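Germination-specific N-acetylmuramoyl-L-alanine amidase, Autolysin (Clostridioides difficile, PDB 7RAG) probably hydrolyses the amide bond between N-acetylmuramic acid and L-alanine in peptidoglycan, as a zinc-dependent amidase activated by the lipoprotein GerS during spore formation. Local coordinates at residues 135-140 with 153-158. Residues are numbered along the deposited sequence; the frame is centred on the assembly and turned at random.
Sequences LSKCIQ and REVKPR
Val-155 pushes its two methyl groups against the helix flank formed by Ser-136, Lys-137 and Gln-140, a compact example of how a loop entering an edge strand can be seated on a helix largely by one branched side chain. Val-155 CG1 lies 3.3 Å from Ser-136 OG. The same methyl, Val-155 CG1, is 3.7 Å from Gln-140 CB. Val-155 CG2 meets the first part of the Lys-137 chain, 3.9 Å from Lys-137 CG, and the lysine passes nearly perpendicular to the valine; beyond CG it runs on extended. Ser-136 OG, though pressed against the valine, sits between its backbone N and carbonyl carbon (chi1 77°), turned back to a hydrogen bond with Lys-133 O.

Gln-140 runs antiparallel alongside Val-155, with Gln-140 CG 3.6 Å from Arg-153 O. A bend at chi2 (64°) turns the amide: OE1 is hydrogen-bonded to Thr-123 OG1 in strand 122-126 and NE2 to Ala-121 O just before that strand. The guanidinium of Arg-153 is turned from the helix and bonded to Tyr-119 O and Gln-122 OE1. No hydrogen bond links the two segments, so they meet by packing alone.

They join the helix of a beta-alpha-beta unit to the loop that leads into its second strand: helix 130-147 follows strand 122-126 and packs also on strand 171-178 and helix 191-211, while strand 156-158 pairs in parallel with 122-126 at the sheet's edge.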
loop_
_atom_site.group_PDB
_atom_site.type_symbol
_atom_site.label_atom_id
_atom_site.label_comp_id
_atom_site.label_asym_id
_atom_site.label_seq_id
_atom_site.Cartn_x
_atom_site.Cartn_y
_atom_site.Cartn_z
ATOM N N LEU B 135 -21.423 -7.213 10.247
ATOM C CA LEU B 135 -21.627 -6.057 9.371
ATOM C C LEU B 135 -21.890 -4.811 10.188
ATOM O O LEU B 135 -21.310 -3.740 9.928
ATOM C CB LEU B 135 -22.787 -6.304 8.412
ATOM C CG LEU B 135 -23.286 -5.130 7.557
ATOM C CD1 LEU B 135 -22.254 -4.619 6.574
ATOM C CD2 LEU B 135 -24.484 -5.599 6.802
ATOM N N SER B 136 -22.746 -4.945 11.200
ATOM C CA SER B 136 -23.065 -3.809 12.039
ATOM C C SER B 136 -21.808 -3.275 12.689
ATOM O O SER B 136 -21.603 -2.062 12.722
ATOM C CB SER B 136 -24.105 -4.201 13.083
ATOM O OG SER B 136 -23.507 -4.936 14.139
ATOM N N LYS B 137 -20.950 -4.173 13.198
ATOM C CA LYS B 137 -19.712 -3.739 13.842
ATOM C C LYS B 137 -18.826 -2.975 12.863
ATOM O O LYS B 137 -18.235 -1.951 13.221
ATOM C CB LYS B 137 -18.957 -4.938 14.416
ATOM C CG LYS B 137 -19.565 -5.558 15.665
ATOM C CD LYS B 137 -18.644 -6.644 16.220
ATOM C CE LYS B 137 -19.164 -7.241 17.513
ATOM N NZ LYS B 137 -18.156 -8.148 18.185
ATOM N N CYS B 138 -18.712 -3.465 11.625
ATOM C CA CYS B 138 -17.930 -2.741 10.618
ATOM C C CYS B 138 -18.465 -1.325 10.416
ATOM O O CYS B 138 -17.705 -0.342 10.402
ATOM C CB CYS B 138 -17.935 -3.495 9.287
ATOM S SG CYS B 138 -16.984 -5.025 9.291
ATOM N N ILE B 139 -19.782 -1.203 10.285
ATOM C CA ILE B 139 -20.364 0.110 10.047
ATOM C C ILE B 139 -20.211 1.000 11.277
ATOM O O ILE B 139 -19.916 2.190 11.154
ATOM C CB ILE B 139 -21.824 -0.038 9.606
ATOM C CG1 ILE B 139 -21.848 -0.657 8.219
ATOM C CG2 ILE B 139 -22.516 1.290 9.661
ATOM C CD1 ILE B 139 -23.168 -1.235 7.851
ATOM N N GLN B 140 -20.395 0.447 12.478
ATOM C CA GLN B 140 -20.258 1.260 13.685
ATOM C C GLN B 140 -18.831 1.759 13.859
ATOM O O GLN B 140 -18.614 2.921 14.229
ATOM C CB GLN B 140 -20.700 0.471 14.916
ATOM C CG GLN B 140 -20.860 1.325 16.156
ATOM C CD GLN B 140 -21.953 2.360 16.025
ATOM O OE1 GLN B 140 -23.064 2.049 15.601
ATOM N NE2 GLN B 140 -21.646 3.601 16.386
ATOM N N ARG B 153 -20.527 4.324 21.222
ATOM C CA ARG B 153 -21.645 3.395 21.191
ATOM C C ARG B 153 -21.217 2.054 20.599
ATOM O O ARG B 153 -20.377 1.983 19.697
ATOM C CB ARG B 153 -22.795 3.976 20.377
ATOM C CG ARG B 153 -23.486 5.157 21.013
ATOM C CD ARG B 153 -24.498 5.733 20.035
ATOM N NE ARG B 153 -25.294 6.809 20.609
ATOM C CZ ARG B 153 -26.338 6.613 21.402
ATOM N NH1 ARG B 153 -26.701 5.384 21.723
ATOM N NH2 ARG B 153 -27.007 7.646 21.882
ATOM N N GLU B 154 -21.802 0.984 21.125
ATOM C CA GLU B 154 -21.594 -0.364 20.621
ATOM C C GLU B 154 -22.844 -0.820 19.878
ATOM O O GLU B 154 -23.948 -0.323 20.138
ATOM C CB GLU B 154 -21.272 -1.332 21.763
ATOM C CG GLU B 154 -19.902 -1.110 22.405
ATOM C CD GLU B 154 -18.758 -1.669 21.560
ATOM O OE1 GLU B 154 -19.042 -2.217 20.471
ATOM O OE2 GLU B 154 -17.577 -1.565 21.976
ATOM N N VAL B 155 -22.660 -1.743 18.923
ATOM C CA VAL B 155 -23.806 -2.287 18.203
ATOM C C VAL B 155 -24.711 -3.000 19.200
ATOM O O VAL B 155 -24.245 -3.603 20.174
ATOM C CB VAL B 155 -23.364 -3.230 17.071
ATOM C CG1 VAL B 155 -22.388 -2.532 16.149
ATOM C CG2 VAL B 155 -22.744 -4.484 17.632
ATOM N N LYS B 156 -26.020 -2.874 18.994
ATOM C CA LYS B 156 -26.991 -3.466 19.893
ATOM C C LYS B 156 -27.899 -4.400 19.112
ATOM O O LYS B 156 -28.253 -4.094 17.965
ATOM C CB LYS B 156 -27.849 -2.390 20.581
ATOM C CG LYS B 156 -27.086 -1.394 21.439
ATOM C CD LYS B 156 -26.426 -2.076 22.618
ATOM C CE LYS B 156 -25.510 -1.108 23.368
ATOM N NZ LYS B 156 -24.301 -1.781 23.956
ATOM N N PRO B 157 -28.266 -5.547 19.680
ATOM C CA PRO B 157 -29.270 -6.401 19.038
ATOM C C PRO B 157 -30.675 -5.843 19.199
ATOM O O PRO B 157 -30.983 -5.125 20.154
ATOM C CB PRO B 157 -29.121 -7.730 19.786
ATOM C CG PRO B 157 -28.672 -7.314 21.117
ATOM C CD PRO B 157 -27.722 -6.181 20.890
ATOM N N ARG B 158 -31.536 -6.192 18.247
ATOM C CA ARG B 158 -32.957 -5.884 18.314
ATOM C C ARG B 158 -33.720 -7.132 17.917
ATOM O O ARG B 158 -33.208 -7.992 17.201
ATOM C CB ARG B 158 -33.343 -4.713 17.398
ATOM C CG ARG B 158 -32.640 -3.392 17.720
ATOM C CD ARG B 158 -33.133 -2.793 19.039
ATOM N NE ARG B 158 -34.523 -2.338 18.969
ATOM C CZ ARG B 158 -34.895 -1.184 18.421
ATOM N NH1 ARG B 158 -33.978 -0.380 17.896
ATOM N NH2 ARG B 158 -36.182 -0.837 18.389
#